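Local coordinates for protein glutamate--tRNA ligase (Methanothermobacter thermautotrophicus, PDB 3AII) that probably attaches glutamate, first activated by ATP as glutamyl-AMP, to the acceptor end of tRNA, and is classed as a non-discriminating class I glutamyl-tRNA synthetase, at residues L87-G95 with L119-Y127; E316-K324 with I375-M384. All coordinates share one frame; numbering follows the deposited sequence.

Contacts 1 and 2 are adjoining pieces of the catalytic domain, their centres about 16 Å apart. They share a packed seam: Leu-90 CD1 of contact 1 lies 3.7 Å from Ile-318 CD1 of contact 2, Leu-119 CD1 is 3.7 Å from Tyr-320 CE1, and Tyr-123 OH is 3.8 Å from Val-377 CG2. Segment 119-127 is the later part of helix 111-126, whose start overlaps the 'HIGH' region predicted at 103-113; contact 1 lies at its other end, away from the motif. Contact 2 follows the chain beyond strand 316-318 to the unmodelled residues 325-331, where the KMSKS-type loop of class I synthetases probably falls. The side chain of Tyr-127 is about 8 Å from a bound calcium ion.

Contact 1: residues L87-G95 with L119-Y127; sequences LRELAGVKG and LNHEYARKY
Leu-90 is wedged between the rings of Tyr-123 and Tyr-127, side chains one helical turn apart. Its CD1 sits over one face of Tyr-123, offset toward the rim, 3.7 Å from the ring centroid and 28° off the normal, a CH-pi contact. CD2 points into the angle between the two rings, 3.4 Å from Tyr-127 CE1, and meets Tyr-127 obliquely. The leucine has an unusual shape, chi2 (17°) being almost eclipsed, perhaps because it touches both rings.

The two hydroxyls grip the extended chain 87-90 in opposite senses. Tyr-123 OH donates to Arg-88 O at 2.7 Å, in the carbonyl plane and on a lone pair, and that oxygen lies at the edge of the ring; Leu-87 CB comes obliquely to the same end of the tyrosine, 3.3 Å from CZ. Tyr-127 OH instead accepts from Leu-90 N at 2.7 Å, the angle at hydrogen being 161°. Val-93 CG2 touches Tyr-127 CE2 more loosely, at 3.9 Å. At the start of the modelled chain Leu-87 CD1 reaches Leu-119 CD2 at 4.1 Å, while on the exposed flank Glu-89 OE2 and Lys-126 NZ, opposite in charge, remain 5.2 Å apart.

The bonded chain thus lies against the later turns of helix 111-126, which follows strand 98-101 in the Rossmann-type catalytic domain of class I synthetases. Tyr-123 also packs on Leu-99 of that strand and on Leu-291 of strand 289-291, Leu-90 and Val-93 rest on His-289, and Glu-122 forms a salt bridge to Arg-369 of helix 365-375.

Contact 2: residues E316-K324 with I375-M384; sequences EFIHYGRLK and IGVKIADSTM
Gly-321 and Lys-378 make the straightest bond of this contact: Gly-321 N donates to Lys-378 O at 2.8 Å, with an angle of 179° at hydrogen. The backbones are so close here that a CB on Gly-321 would collide with Ala-380 O. One residue on, Arg-322 is held twice. Its N reaches Asp-381 OD2 at 3.0 Å, from above the carboxylate plane (72° out of it), and its O accepts Ser-382 N at 3.0 Å, nearly in line with the carbonyl bond though bent at the hydrogen.

Leu-323 fills the apolar side. With CG roughly opposite the backbone N (chi1 -158°), its CD1 meets Ile-375 CD1 tip to tip at 3.6 Å, while Met-384 crosses it at about a right angle, SD 3.7 Å from CD2. With an alanine here, Ile-375 CD1 and Met-384 SD would probably lose their shared partner, leaving a gap between them.

In the Rossmann-type domain this joins the chain leaving strand 316-318, parallel to strand 289-291, to the loop after helix 365-375. Arg-115 of helix 111-126 bonds to Gly-321 O through NH1 and to Gly-376 O through NH2, one guanidinium linking both segments.

The solvent side is looser. Arg-322 and Asp-381 run side by side, pointing the same way, yet Arg-322 NE stays 5.1 Å from Asp-381 OD2, and the poorly ordered Lys-324 brings NZ only to 4.8 Å from Asp-381 OD1.

Contact 1: residues L87-G95 with L119-Y127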
ATOM      1  N   LEU A  87      -1.520  15.362 -15.342  1.00 69.72           N
ATOM      2  CA  LEU A  87      -0.302  15.727 -14.627  1.00 52.93           C
ATOM      3  C   LEU A  87       0.356  16.941 -15.277  1.00 45.01           C
ATOM      4  O   LEU A  87       0.297  17.106 -16.493  1.00 57.19           O
ATOM      5  CB  LEU A  87       0.687  14.557 -14.611  1.00 50.78           C
ATOM      6  CG  LEU A  87       0.268  13.212 -14.010  1.00 55.45           C
ATOM      7  CD1 LEU A  87      -0.354  13.405 -12.638  1.00 37.75           C
ATOM      8  CD2 LEU A  87      -0.678  12.455 -14.938  1.00 56.90           C
ATOM      9  N   ARG A  88       0.988  17.782 -14.461  1.00 44.41           N
ATOM     10  CA  ARG A  88       1.709  18.946 -14.960  1.00 52.82           C
ATOM     11  C   ARG A  88       2.885  18.498 -15.819  1.00 61.47           C
ATOM     12  O   ARG A  88       3.425  17.408 -15.621  1.00 41.73           O
ATOM     13  CB  ARG A  88       2.229  19.795 -13.800  1.00 63.13           C
ATOM     14  CG  ARG A  88       3.681  19.504 -13.445  1.00 61.69           C
ATOM     15  CD  ARG A  88       4.210  20.430 -12.361  1.00 70.64           C
ATOM     16  NE  ARG A  88       4.026  21.836 -12.700  1.00 84.34           N
ATOM     17  CZ  ARG A  88       4.599  22.843 -12.049  1.00 95.12           C
ATOM     18  NH1 ARG A  88       5.406  22.598 -11.023  1.00 85.67           N
ATOM     19  NH2 ARG A  88       4.371  24.096 -12.425  1.00 78.04           N
ATOM     20  N   GLU A  89       3.293  19.338 -16.766  1.00 50.25           N
ATOM     21  CA  GLU A  89       4.429  19.004 -17.625  1.00 44.60           C
ATOM     22  C   GLU A  89       5.747  18.990 -16.855  1.00 48.03           C
ATOM     23  O   GLU A  89       5.957  19.769 -15.924  1.00 48.92           O
ATOM     24  CB  GLU A  89       4.521  19.961 -18.824  1.00 46.09           C
ATOM     25  CG  GLU A  89       3.270  19.959 -19.689  1.00 44.74           C
ATOM     26  CD  GLU A  89       3.353  20.892 -20.912  1.00 76.44           C
ATOM     27  OE1 GLU A  89       4.207  21.800 -20.954  1.00 78.25           O
ATOM     28  OE2 GLU A  89       2.514  20.722 -21.837  1.00 84.34           O
ATOM     29  N   LEU A  90       6.630  18.083 -17.256  1.00 33.69           N
ATOM     30  CA  LEU A  90       7.975  17.999 -16.705  1.00 39.65           C
ATOM     31  C   LEU A  90       8.836  19.115 -17.286  1.00 40.89           C
ATOM     32  O   LEU A  90       8.633  19.541 -18.422  1.00 44.87           O
ATOM     33  CB  LEU A  90       8.598  16.638 -17.028  1.00 40.94           C
ATOM     34  CG  LEU A  90       8.443  15.515 -15.990  1.00 45.16           C
ATOM     35  CD1 LEU A  90       7.357  15.816 -14.980  1.00 47.69           C
ATOM     36  CD2 LEU A  90       8.225  14.150 -16.639  1.00 47.45           C
ATOM     37  N   ALA A  91       9.801  19.586 -16.503  1.00 47.26           N
ATOM     38  CA  ALA A  91      10.711  20.638 -16.958  1.00 44.59           C
ATOM     39  C   ALA A  91      11.965  20.044 -17.575  1.00 49.82           C
ATOM     40  O   ALA A  91      12.336  18.910 -17.287  1.00 52.58           O
ATOM     41  CB  ALA A  91      11.085  21.546 -15.821  1.00 46.27           C
ATOM     42  N   GLY A  92      12.633  20.831 -18.408  1.00 48.31           N
ATOM     43  CA  GLY A  92      13.925  20.453 -18.943  1.00 75.31           C
ATOM     44  C   GLY A  92      13.973  19.146 -19.704  1.00 52.21           C
ATOM     45  O   GLY A  92      15.045  18.552 -19.824  1.00 57.41           O
ATOM     46  N   VAL A  93      12.831  18.695 -20.218  1.00 45.70           N
ATOM     47  CA  VAL A  93      12.805  17.512 -21.074  1.00 44.79           C
ATOM     48  C   VAL A  93      13.660  17.734 -22.320  1.00 53.31           C
ATOM     49  O   VAL A  93      13.360  18.591 -23.146  1.00 76.17           O
ATOM     50  CB  VAL A  93      11.372  17.155 -21.522  1.00 35.47           C
ATOM     51  CG1 VAL A  93      11.400  16.103 -22.632  1.00 45.50           C
ATOM     52  CG2 VAL A  93      10.559  16.665 -20.344  1.00 36.50           C
ATOM     53  N   LYS A  94      14.732  16.961 -22.445  1.00 52.68           N
ATOM     54  CA  LYS A  94      15.531  16.916 -23.664  1.00 48.43           C
ATOM     55  C   LYS A  94      15.888  15.470 -23.963  1.00 63.22           C
ATOM     56  O   LYS A  94      16.576  14.813 -23.179  1.00 59.28           O
ATOM     57  CB  LYS A  94      16.792  17.779 -23.564  1.00 60.34           C
ATOM     58  CG  LYS A  94      17.639  17.547 -22.329  1.00 63.94           C
ATOM     59  CD  LYS A  94      18.916  18.359 -22.438  1.00 90.93           C
ATOM     60  CE  LYS A  94      19.466  18.732 -21.075  1.00 93.38           C
ATOM     61  NZ  LYS A  94      20.388  19.897 -21.183  1.00 75.20           N
ATOM     62  N   GLY A  95      15.402  14.974 -25.096  1.00 65.68           N
ATOM     63  CA  GLY A  95      15.564  13.574 -25.428  1.00 58.36           C
ATOM     64  C   GLY A  95      14.667  12.707 -24.562  1.00 49.31           C
ATOM     65  O   GLY A  95      13.670  13.174 -24.011  1.00 46.48           O
ATOM     66  N   LEU A 119       2.654   7.614 -10.080  1.00 20.15           N
ATOM     67  CA  LEU A 119       3.039   8.874 -10.700  1.00 18.85           C
ATOM     68  C   LEU A 119       4.193   8.674 -11.678  1.00 18.52           C
ATOM     69  O   LEU A 119       4.172   9.177 -12.798  1.00 20.50           O
ATOM     70  CB  LEU A 119       3.388   9.924  -9.638  1.00 19.61           C
ATOM     71  CG  LEU A 119       2.187  10.368  -8.807  1.00 25.12           C
ATOM     72  CD1 LEU A 119       2.619  11.269  -7.658  1.00 33.47           C
ATOM     73  CD2 LEU A 119       1.172  11.062  -9.703  1.00 31.17           C
ATOM     74  N   ASN A 120       5.200   7.918 -11.263  1.00 17.98           N
ATOM     75  CA  ASN A 120       6.332   7.688 -12.139  1.00 17.30           C
ATOM     76  C   ASN A 120       5.947   6.891 -13.366  1.00 17.26           C
ATOM     77  O   ASN A 120       6.417   7.160 -14.478  1.00 20.57           O
ATOM     78  CB  ASN A 120       7.470   7.021 -11.373  1.00 18.54           C
ATOM     79  CG  ASN A 120       8.250   8.011 -10.557  1.00 19.74           C
ATOM     80  OD1 ASN A 120       9.070   8.755 -11.093  1.00 20.63           O
ATOM     81  ND2 ASN A 120       7.993   8.048  -9.259  1.00 20.74           N
ATOM     82  N   HIS A 121       5.069   5.916 -13.171  1.00 16.28           N
ATOM     83  CA  HIS A 121       4.555   5.145 -14.292  1.00 16.92           C
ATOM     84  C   HIS A 121       3.734   6.027 -15.243  1.00 19.41           C
ATOM     85  O   HIS A 121       3.927   5.985 -16.453  1.00 20.50           O
ATOM     86  CB  HIS A 121       3.743   3.963 -13.788  1.00 19.00           C
ATOM     87  CG  HIS A 121       3.019   3.225 -14.867  1.00 19.82           C
ATOM     88  ND1 HIS A 121       3.667   2.628 -15.927  1.00 22.92           N
ATOM     89  CD2 HIS A 121       1.698   2.984 -15.047  1.00 18.71           C
ATOM     90  CE1 HIS A 121       2.776   2.049 -16.715  1.00 20.15           C
ATOM     91  NE2 HIS A 121       1.573   2.253 -16.203  1.00 28.25           N
ATOM     92  N   GLU A 122       2.846   6.848 -14.686  1.00 20.53           N
ATOM     93  CA  GLU A 122       2.065   7.783 -15.503  1.00 25.19           C
ATOM     94  C   GLU A 122       2.914   8.778 -16.302  1.00 24.85           C
ATOM     95  O   GLU A 122       2.586   9.091 -17.442  1.00 21.93           O
ATOM     96  CB  GLU A 122       1.033   8.536 -14.651  1.00 18.41           C
ATOM     97  CG  GLU A 122      -0.074   7.668 -14.057  1.00 24.04           C
ATOM     98  CD  GLU A 122      -1.075   7.173 -15.097  1.00 34.94           C
ATOM     99  OE1 GLU A 122      -1.219   7.806 -16.166  1.00 33.66           O
ATOM    100  OE2 GLU A 122      -1.724   6.140 -14.840  1.00 35.20           O
ATOM    101  N   TYR A 123       3.999   9.287 -15.718  1.00 18.78           N
ATOM    102  CA  TYR A 123       4.872  10.182 -16.472  1.00 19.04           C
ATOM    103  C   TYR A 123       5.651   9.451 -17.555  1.00 19.05           C
ATOM    104  O   TYR A 123       5.893   9.999 -18.624  1.00 22.52           O
ATOM    105  CB  TYR A 123       5.814  10.967 -15.560  1.00 19.40           C
ATOM    106  CG  TYR A 123       5.178  12.222 -15.024  1.00 31.70           C
ATOM    107  CD1 TYR A 123       4.783  12.314 -13.699  1.00 33.26           C
ATOM    108  CD2 TYR A 123       4.945  13.310 -15.859  1.00 31.04           C
ATOM    109  CE1 TYR A 123       4.183  13.464 -13.211  1.00 42.28           C
ATOM    110  CE2 TYR A 123       4.346  14.459 -15.381  1.00 40.58           C
ATOM    111  CZ  TYR A 123       3.972  14.532 -14.060  1.00 41.17           C
ATOM    112  OH  TYR A 123       3.379  15.679 -13.589  1.00 45.12           O
ATOM    113  N   ALA A 124       6.047   8.211 -17.283  1.00 20.08           N
ATOM    114  CA  ALA A 124       6.742   7.426 -18.298  1.00 21.77           C
ATOM    115  C   ALA A 124       5.813   7.173 -19.489  1.00 20.76           C
ATOM    116  O   ALA A 124       6.251   7.229 -20.641  1.00 23.32           O
ATOM    117  CB  ALA A 124       7.268   6.103 -17.702  1.00 20.98           C
ATOM    118  N   ARG A 125       4.537   6.919 -19.209  1.00 21.54           N
ATOM    119  CA  ARG A 125       3.553   6.739 -20.278  1.00 21.36           C
ATOM    120  C   ARG A 125       3.367   8.039 -21.051  1.00 22.38           C
ATOM    121  O   ARG A 125       3.484   8.071 -22.276  1.00 28.19           O
ATOM    122  CB  ARG A 125       2.206   6.291 -19.717  1.00 25.68           C
ATOM    123  CG  ARG A 125       2.138   4.820 -19.355  1.00 38.43           C
ATOM    124  CD  ARG A 125       0.724   4.281 -19.559  1.00 60.85           C
ATOM    125  NE  ARG A 125      -0.273   5.118 -18.898  1.00 54.72           N
ATOM    126  CZ  ARG A 125      -1.335   4.648 -18.252  1.00 49.97           C
ATOM    127  NH1 ARG A 125      -2.185   5.488 -17.678  1.00 59.28           N
ATOM    128  NH2 ARG A 125      -1.546   3.340 -18.176  1.00 49.66           N
ATOM    129  N   LYS A 126       3.086   9.104 -20.311  1.00 25.22           N
ATOM    130  CA  LYS A 126       2.888  10.430 -20.892  1.00 21.53           C
ATOM    131  C   LYS A 126       4.022  10.839 -21.839  1.00 27.83           C
ATOM    132  O   LYS A 126       3.769  11.352 -22.931  1.00 29.41           O
ATOM    133  CB  LYS A 126       2.746  11.462 -19.772  1.00 28.51           C
ATOM    134  CG  LYS A 126       2.438  12.882 -20.229  1.00 34.31           C
ATOM    135  CD  LYS A 126       2.499  13.842 -19.044  1.00 37.29           C
ATOM    136  CE  LYS A 126       1.512  14.992 -19.185  1.00 63.80           C
ATOM    137  NZ  LYS A 126       1.735  15.782 -20.422  1.00 45.12           N
ATOM    138  N   TYR A 127       5.269  10.614 -21.426  1.00 24.97           N
ATOM    139  CA  TYR A 127       6.429  11.046 -22.208  1.00 22.73           C
ATOM    140  C   TYR A 127       7.059   9.954 -23.074  1.00 20.36           C
ATOM    141  O   TYR A 127       8.128  10.157 -23.648  1.00 24.31           O
ATOM    142  CB  TYR A 127       7.489  11.675 -21.294  1.00 20.24           C
ATOM    143  CG  TYR A 127       7.071  13.035 -20.812  1.00 24.97           C
ATOM    144  CD1 TYR A 127       6.384  13.186 -19.623  1.00 25.35           C
ATOM    145  CD2 TYR A 127       7.324  14.169 -21.575  1.00 35.55           C
ATOM    146  CE1 TYR A 127       5.973  14.430 -19.186  1.00 35.79           C
ATOM    147  CE2 TYR A 127       6.919  15.416 -21.149  1.00 36.71           C
ATOM    148  CZ  TYR A 127       6.240  15.540 -19.955  1.00 34.63           C
ATOM    149  OH  TYR A 127       5.834  16.779 -19.518  1.00 41.26           O
TER

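Contact 2: residues E316-K324 with I375-M384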
ATOM      1  N   GLU A 316      16.482  16.479 -13.206  1.00 23.11           N
ATOM      2  CA  GLU A 316      15.457  17.356 -12.664  1.00 26.37           C
ATOM      3  C   GLU A 316      14.920  16.739 -11.378  1.00 39.80           C
ATOM      4  O   GLU A 316      14.750  15.522 -11.291  1.00 24.66           O
ATOM      5  CB  GLU A 316      14.325  17.572 -13.673  1.00 27.85           C
ATOM      6  CG  GLU A 316      14.775  18.278 -14.943  1.00 42.09           C
ATOM      7  CD  GLU A 316      15.178  19.724 -14.701  1.00 37.13           C
ATOM      8  OE1 GLU A 316      14.616  20.354 -13.777  1.00 46.07           O
ATOM      9  OE2 GLU A 316      16.047  20.232 -15.439  1.00 59.25           O
ATOM     10  N   PHE A 317      14.684  17.573 -10.370  1.00 34.62           N
ATOM     11  CA  PHE A 317      14.140  17.109  -9.096  1.00 38.11           C
ATOM     12  C   PHE A 317      12.741  17.666  -8.892  1.00 52.43           C
ATOM     13  O   PHE A 317      12.539  18.878  -8.913  1.00 42.43           O
ATOM     14  CB  PHE A 317      15.038  17.527  -7.926  1.00 53.77           C
ATOM     15  CG  PHE A 317      16.285  16.695  -7.779  1.00 50.62           C
ATOM     16  CD1 PHE A 317      16.258  15.497  -7.080  1.00 43.67           C
ATOM     17  CD2 PHE A 317      17.490  17.122  -8.327  1.00 42.81           C
ATOM     18  CE1 PHE A 317      17.407  14.733  -6.939  1.00 47.05           C
ATOM     19  CE2 PHE A 317      18.638  16.368  -8.186  1.00 38.58           C
ATOM     20  CZ  PHE A 317      18.600  15.170  -7.491  1.00 42.03           C
ATOM     21  N   ILE A 318      11.775  16.774  -8.696  1.00 42.10           N
ATOM     22  CA  ILE A 318      10.387  17.176  -8.505  1.00 39.72           C
ATOM     23  C   ILE A 318       9.832  16.541  -7.237  1.00 41.48           C
ATOM     24  O   ILE A 318       9.692  15.322  -7.150  1.00 47.56           O
ATOM     25  CB  ILE A 318       9.532  16.790  -9.717  1.00 37.36           C
ATOM     26  CG1 ILE A 318      10.121  17.420 -10.982  1.00 54.20           C
ATOM     27  CG2 ILE A 318       8.087  17.229  -9.513  1.00 36.90           C
ATOM     28  CD1 ILE A 318       9.647  16.795 -12.263  1.00 53.05           C
ATOM     29  N   HIS A 319       9.535  17.378  -6.248  1.00 36.95           N
ATOM     30  CA  HIS A 319       9.099  16.905  -4.941  1.00 25.82           C
ATOM     31  C   HIS A 319       7.639  17.281  -4.707  1.00 31.06           C
ATOM     32  O   HIS A 319       7.242  18.426  -4.929  1.00 44.98           O
ATOM     33  CB  HIS A 319       9.967  17.514  -3.838  1.00 49.05           C
ATOM     34  CG  HIS A 319      11.323  16.894  -3.717  1.00 62.84           C
ATOM     35  ND1 HIS A 319      12.268  16.962  -4.720  1.00 82.31           N
ATOM     36  CD2 HIS A 319      11.903  16.208  -2.702  1.00 61.90           C
ATOM     37  CE1 HIS A 319      13.365  16.336  -4.333  1.00 62.75           C
ATOM     38  NE2 HIS A 319      13.170  15.871  -3.111  1.00 72.20           N
ATOM     39  N   TYR A 320       6.842  16.317  -4.265  1.00 32.14           N
ATOM     40  CA  TYR A 320       5.431  16.584  -4.012  1.00 29.13           C
ATOM     41  C   TYR A 320       5.067  16.394  -2.543  1.00 45.52           C
ATOM     42  O   TYR A 320       5.775  15.715  -1.792  1.00 35.64           O
ATOM     43  CB  TYR A 320       4.542  15.725  -4.915  1.00 34.83           C
ATOM     44  CG  TYR A 320       4.821  14.242  -4.847  1.00 30.02           C
ATOM     45  CD1 TYR A 320       5.486  13.593  -5.883  1.00 40.59           C
ATOM     46  CD2 TYR A 320       4.415  13.487  -3.755  1.00 34.73           C
ATOM     47  CE1 TYR A 320       5.731  12.231  -5.833  1.00 29.85           C
ATOM     48  CE2 TYR A 320       4.664  12.126  -3.691  1.00 36.03           C
ATOM     49  CZ  TYR A 320       5.323  11.506  -4.734  1.00 43.47           C
ATOM     50  OH  TYR A 320       5.568  10.157  -4.677  1.00 39.77           O
ATOM     51  N   GLY A 321       3.953  16.996  -2.140  1.00 41.11           N
ATOM     52  CA  GLY A 321       3.563  17.019  -0.743  1.00 37.15           C
ATOM     53  C   GLY A 321       3.234  15.668  -0.148  1.00 50.81           C
ATOM     54  O   GLY A 321       2.991  14.700  -0.866  1.00 47.22           O
ATOM     55  N   ARG A 322       3.221  15.610   1.180  1.00 45.89           N
ATOM     56  CA  ARG A 322       2.896  14.379   1.882  1.00 49.50           C
ATOM     57  C   ARG A 322       1.415  14.047   1.764  1.00 56.41           C
ATOM     58  O   ARG A 322       0.582  14.925   1.535  1.00 51.44           O
ATOM     59  CB  ARG A 322       3.294  14.477   3.356  1.00 62.52           C
ATOM     60  CG  ARG A 322       4.784  14.654   3.577  1.00 66.31           C
ATOM     61  CD  ARG A 322       5.146  14.562   5.049  1.00 82.48           C
ATOM     62  NE  ARG A 322       6.592  14.579   5.250  1.00 93.77           N
ATOM     63  CZ  ARG A 322       7.185  14.398   6.426  1.00100.34           C
ATOM     64  NH1 ARG A 322       6.455  14.184   7.513  1.00 96.93           N
ATOM     65  NH2 ARG A 322       8.508  14.429   6.514  1.00 81.30           N
ATOM     66  N   LEU A 323       1.100  12.768   1.918  1.00 58.85           N
ATOM     67  CA  LEU A 323      -0.274  12.310   1.915  1.00 62.64           C
ATOM     68  C   LEU A 323      -0.533  11.610   3.240  1.00 69.79           C
ATOM     69  O   LEU A 323       0.167  10.661   3.592  1.00 72.62           O
ATOM     70  CB  LEU A 323      -0.506  11.344   0.756  1.00 51.17           C
ATOM     71  CG  LEU A 323      -1.953  11.185   0.308  1.00 47.68           C
ATOM     72  CD1 LEU A 323      -2.447  12.494  -0.275  1.00 56.50           C
ATOM     73  CD2 LEU A 323      -2.083  10.061  -0.705  1.00 54.87           C
ATOM     74  N   LYS A 324      -1.528  12.083   3.981  1.00 73.73           N
ATOM     75  CA  LYS A 324      -1.812  11.535   5.302  1.00 78.38           C
ATOM     76  C   LYS A 324      -3.311  11.419   5.558  1.00 75.21           C
ATOM     77  O   LYS A 324      -4.088  12.281   5.147  1.00 71.84           O
ATOM     78  CB  LYS A 324      -1.153  12.394   6.384  1.00 95.64           C
ATOM     79  CG  LYS A 324       0.362  12.497   6.250  1.00 98.32           C
ATOM     80  CD  LYS A 324       0.957  13.452   7.273  1.00 89.81           C
ATOM     81  CE  LYS A 324       2.473  13.492   7.162  1.00 84.10           C
ATOM     82  NZ  LYS A 324       3.085  14.397   8.173  1.00 96.73           N
ATOM     83  N   ILE A 375      -4.877  13.538  -7.416  1.00 32.27           N
ATOM     84  CA  ILE A 375      -4.068  14.321  -6.480  1.00 38.17           C
ATOM     85  C   ILE A 375      -2.843  14.924  -7.177  1.00 45.34           C
ATOM     86  O   ILE A 375      -2.432  16.043  -6.869  1.00 53.99           O
ATOM     87  CB  ILE A 375      -3.620  13.486  -5.266  1.00 38.07           C
ATOM     88  CG1 ILE A 375      -4.825  13.144  -4.388  1.00 40.28           C
ATOM     89  CG2 ILE A 375      -2.569  14.237  -4.457  1.00 52.86           C
ATOM     90  CD1 ILE A 375      -4.502  12.208  -3.244  1.00 35.08           C
ATOM     91  N   GLY A 376      -2.261  14.179  -8.115  1.00 34.28           N
ATOM     92  CA  GLY A 376      -1.139  14.664  -8.904  1.00 41.81           C
ATOM     93  C   GLY A 376       0.114  14.988  -8.105  1.00 28.69           C
ATOM     94  O   GLY A 376       0.282  14.523  -6.975  1.00 32.25           O
ATOM     95  N   VAL A 377       0.997  15.790  -8.697  1.00 31.42           N
ATOM     96  CA  VAL A 377       2.262  16.145  -8.056  1.00 36.38           C
ATOM     97  C   VAL A 377       2.148  17.444  -7.256  1.00 50.30           C
ATOM     98  O   VAL A 377       3.078  18.256  -7.212  1.00 42.52           O
ATOM     99  CB  VAL A 377       3.411  16.242  -9.080  1.00 42.40           C
ATOM    100  CG1 VAL A 377       3.701  14.872  -9.671  1.00 42.79           C
ATOM    101  CG2 VAL A 377       3.065  17.231 -10.178  1.00 37.39           C
ATOM    102  N   LYS A 378       0.997  17.617  -6.614  1.00 38.06           N
ATOM    103  CA  LYS A 378       0.721  18.790  -5.794  1.00 41.12           C
ATOM    104  C   LYS A 378       1.867  19.097  -4.832  1.00 40.39           C
ATOM    105  O   LYS A 378       2.282  18.240  -4.046  1.00 36.27           O
ATOM    106  CB  LYS A 378      -0.583  18.577  -5.016  1.00 48.26           C
ATOM    107  CG  LYS A 378      -0.974  19.730  -4.108  1.00 49.20           C
ATOM    108  CD  LYS A 378      -2.302  19.458  -3.428  1.00 51.50           C
ATOM    109  CE  LYS A 378      -2.663  20.578  -2.467  1.00 65.88           C
ATOM    110  NZ  LYS A 378      -4.032  20.400  -1.912  1.00 58.29           N
ATOM    111  N   ILE A 379       2.378  20.323  -4.890  1.00 44.96           N
ATOM    112  CA  ILE A 379       3.482  20.711  -4.020  1.00 30.51           C
ATOM    113  C   ILE A 379       3.056  20.719  -2.557  1.00 40.54           C
ATOM    114  O   ILE A 379       3.763  20.210  -1.689  1.00 33.51           O
ATOM    115  CB  ILE A 379       4.052  22.095  -4.387  1.00 60.67           C
ATOM    116  CG1 ILE A 379       4.390  22.163  -5.880  1.00 64.42           C
ATOM    117  CG2 ILE A 379       5.279  22.399  -3.537  1.00 41.75           C
ATOM    118  CD1 ILE A 379       5.395  21.126  -6.331  1.00 49.12           C
ATOM    119  N   ALA A 380       1.890  21.294  -2.288  1.00 37.96           N
ATOM    120  CA  ALA A 380       1.410  21.408  -0.919  1.00 41.51           C
ATOM    121  C   ALA A 380       0.943  20.065  -0.358  1.00 58.63           C
ATOM    122  O   ALA A 380       0.442  19.207  -1.090  1.00 42.85           O
ATOM    123  CB  ALA A 380       0.298  22.444  -0.835  1.00 49.45           C
ATOM    124  N   ASP A 381       1.120  19.891   0.946  1.00 35.86           N
ATOM    125  CA  ASP A 381       0.672  18.695   1.634  1.00 51.45           C
ATOM    126  C   ASP A 381      -0.824  18.508   1.429  1.00 62.68           C
ATOM    127  O   ASP A 381      -1.605  19.436   1.628  1.00 50.52           O
ATOM    128  CB  ASP A 381       0.966  18.814   3.126  1.00 52.23           C
ATOM    129  CG  ASP A 381       1.902  17.740   3.620  1.00 68.80           C
ATOM    130  OD1 ASP A 381       1.433  16.832   4.340  1.00 90.73           O
ATOM    131  OD2 ASP A 381       3.104  17.804   3.288  1.00 60.35           O
ATOM    132  N   SER A 382      -1.222  17.309   1.023  1.00 64.60           N
ATOM    133  CA  SER A 382      -2.637  16.981   0.927  1.00 56.29           C
ATOM    134  C   SER A 382      -3.027  16.014   2.041  1.00 63.17           C
ATOM    135  O   SER A 382      -2.167  15.536   2.785  1.00 56.69           O
ATOM    136  CB  SER A 382      -2.976  16.410  -0.452  1.00 51.79           C
ATOM    137  OG  SER A 382      -2.025  15.445  -0.858  1.00 69.50           O
ATOM    138  N   THR A 383      -4.322  15.735   2.160  1.00 54.68           N
ATOM    139  CA  THR A 383      -4.820  14.886   3.238  1.00 80.47           C
ATOM    140  C   THR A 383      -5.939  13.967   2.763  1.00 77.51           C
ATOM    141  O   THR A 383      -7.109  14.352   2.762  1.00 77.90           O
ATOM    142  CB  THR A 383      -5.340  15.727   4.421  1.00 60.39           C
ATOM    143  OG1 THR A 383      -4.305  16.607   4.878  1.00 81.47           O
ATOM    144  CG2 THR A 383      -5.775  14.828   5.567  1.00 73.60           C
ATOM    145  N   MET A 384      -5.580  12.751   2.363  1.00 71.76           N
ATOM    146  CA  MET A 384      -6.574  11.779   1.916  1.00 56.11           C
ATOM    147  C   MET A 384      -7.030  10.874   3.057  1.00 74.17           C
ATOM    148  O   MET A 384      -6.247  10.514   3.938  1.00 66.87           O
ATOM    149  CB  MET A 384      -6.048  10.954   0.732  1.00 68.28           C
ATOM    150  CG  MET A 384      -5.962   9.447   0.974  1.00 63.72           C
ATOM    151  SD  MET A 384      -4.474   8.944   1.870  1.00 96.00           S
ATOM    152  CE  MET A 384      -4.687   7.162   1.953  1.00 42.76           C
TER